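Local coordinates for peptidoglycan-recognition protein LC (Drosophila melanogaster, PDB 2F2L) that acts as a membrane-bound immune receptor that activates the imd/Relish pathway in response to Gram-negative peptidoglycan, probably as a pattern-recognition molecule, at residues A29-S34 with T139-L144. Sequence-based numbering, arbitrary orientation.
Sequences ALPTNS and TASSKL
With chi1 of 64°, Ser-141 tucks OG between its own backbone N and carbonyl carbon, while Leu-30 sets CG anti to its carbonyl carbon (chi1 -49°), and the two side chains meet flank to flank. The place is the edge of the central mixed sheet of the amidase-like PGRP fold, where strand 24-31 runs parallel to 136-140, an edge strand of the sheet within this chain, just before that strand turns into helix 141-144. Ala-29 makes the bridge with Ala-140 and spends both backbone groups on it. Its N donates to Thr-139 O at 2.9 Å, a nearly straight bond (169°), and its O accepts from Ser-141 N at 3.0 Å, the donor lying in the carbonyl plane. The last bond of the parallel pairing is thus made by the first residue of the helix, directly after the N-cap Ala-140. Ser-141 CB packs on Leu-30 CG at 3.6 Å, Leu-30 CD2 lies 3.7 Å from the same Ser-141 CB, and Phe-151 from a nearby loop touches both side chains. Tyr-157 of helix 154-158 closes over Ala-140 and Pro-31, and its OH is hydrogen-bonded to Ser-141 OG. That same Ser-141 OG lies 3.2 Å from Ala-29 O, a weak bond at most, because its one proton has another acceptor within reach.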
loop_
_atom_site.group_PDB
_atom_site.type_symbol
_atom_site.label_atom_id
_atom_site.label_comp_id
_atom_site.label_asym_id
_atom_site.label_seq_id
_atom_site.Cartn_x
_atom_site.Cartn_y
_atom_site.Cartn_z
ATOM N N ALA A 29 -20.570 7.439 7.739
ATOM C CA ALA A 29 -19.345 7.513 8.527
ATOM C C ALA A 29 -19.079 6.179 9.224
ATOM O O ALA A 29 -20.006 5.508 9.670
ATOM C CB ALA A 29 -19.413 8.650 9.527
ATOM N N LEU A 30 -17.814 5.782 9.257
ATOM C CA LEU A 30 -17.404 4.534 9.880
ATOM C C LEU A 30 -16.033 4.701 10.552
ATOM O O LEU A 30 -15.219 5.505 10.109
ATOM C CB LEU A 30 -17.301 3.388 8.859
ATOM C CG LEU A 30 -18.430 3.100 7.871
ATOM C CD1 LEU A 30 -18.171 3.764 6.532
ATOM C CD2 LEU A 30 -18.585 1.607 7.677
ATOM N N PRO A 31 -15.775 3.926 11.614
ATOM C CA PRO A 31 -14.426 3.843 12.166
ATOM C C PRO A 31 -13.609 2.786 11.412
ATOM O O PRO A 31 -14.182 1.837 10.875
ATOM C CB PRO A 31 -14.684 3.403 13.605
ATOM C CG PRO A 31 -15.887 2.518 13.479
ATOM C CD PRO A 31 -16.720 3.087 12.363
ATOM N N THR A 32 -12.291 2.929 11.366
ATOM C CA THR A 32 -11.478 1.858 10.772
ATOM C C THR A 32 -11.189 0.767 11.811
ATOM O O THR A 32 -10.831 -0.361 11.458
ATOM C CB THR A 32 -10.140 2.391 10.161
ATOM O OG1 THR A 32 -9.370 3.058 11.169
ATOM C CG2 THR A 32 -10.407 3.330 9.027
ATOM N N ASN A 33 -11.342 1.117 13.092
ATOM C CA ASN A 33 -10.914 0.279 14.220
ATOM C C ASN A 33 -9.460 -0.166 14.143
ATOM O O ASN A 33 -9.092 -1.224 14.644
ATOM C CB ASN A 33 -11.862 -0.919 14.394
ATOM C CG ASN A 33 -13.266 -0.487 14.757
ATOM O OD1 ASN A 33 -13.441 0.428 15.562
ATOM N ND2 ASN A 33 -14.277 -1.127 14.153
ATOM N N SER A 34 -8.630 0.668 13.529
ATOM C CA SER A 34 -7.197 0.509 13.541
ATOM C C SER A 34 -6.670 1.514 14.559
ATOM O O SER A 34 -7.419 2.384 15.014
ATOM C CB SER A 34 -6.620 0.807 12.153
ATOM O OG SER A 34 -6.760 2.177 11.801
ATOM N N THR A 139 -24.815 10.131 7.854
ATOM C CA THR A 139 -25.221 9.303 8.999
ATOM C C THR A 139 -24.157 8.316 9.439
ATOM O O THR A 139 -23.149 8.139 8.769
ATOM C CB THR A 139 -26.535 8.540 8.720
ATOM O OG1 THR A 139 -27.051 8.002 9.948
ATOM C CG2 THR A 139 -26.342 7.435 7.752
ATOM N N ALA A 140 -24.409 7.689 10.584
ATOM C CA ALA A 140 -23.537 6.682 11.146
ATOM C C ALA A 140 -23.882 5.333 10.577
ATOM O O ALA A 140 -25.067 4.953 10.476
ATOM C CB ALA A 140 -23.670 6.653 12.662
ATOM N N SER A 141 -22.837 4.597 10.223
ATOM C CA SER A 141 -22.980 3.206 9.848
ATOM C C SER A 141 -23.727 2.409 10.915
ATOM O O SER A 141 -24.493 1.508 10.587
ATOM C CB SER A 141 -21.608 2.586 9.557
ATOM O OG SER A 141 -20.792 2.573 10.712
ATOM N N SER A 142 -23.529 2.767 12.186
ATOM C CA SER A 142 -24.140 2.040 13.287
ATOM C C SER A 142 -25.643 2.292 13.421
ATOM O O SER A 142 -26.368 1.438 13.915
ATOM C CB SER A 142 -23.459 2.389 14.611
ATOM O OG SER A 142 -23.586 3.763 14.891
ATOM N N LYS A 143 -26.097 3.471 13.012
ATOM C CA LYS A 143 -27.529 3.781 12.998
ATOM C C LYS A 143 -28.221 2.909 11.948
ATOM O O LYS A 143 -29.310 2.401 12.173
ATOM C CB LYS A 143 -27.755 5.274 12.718
ATOM C CG LYS A 143 -29.204 5.657 12.396
ATOM C CD LYS A 143 -29.526 7.121 12.746
ATOM C CE LYS A 143 -30.969 7.481 12.359
ATOM N NZ LYS A 143 -31.633 8.447 13.309
ATOM N N LEU A 144 -27.558 2.715 10.811
ATOM C CA LEU A 144 -28.106 1.925 9.710
ATOM C C LEU A 144 -28.170 0.434 10.045
ATOM O O LEU A 144 -29.116 -0.259 9.664
ATOM C CB LEU A 144 -27.264 2.143 8.438
ATOM C CG LEU A 144 -27.292 3.547 7.839
ATOM C CD1 LEU A 144 -26.317 3.648 6.654
ATOM C CD2 LEU A 144 -28.702 3.932 7.406
#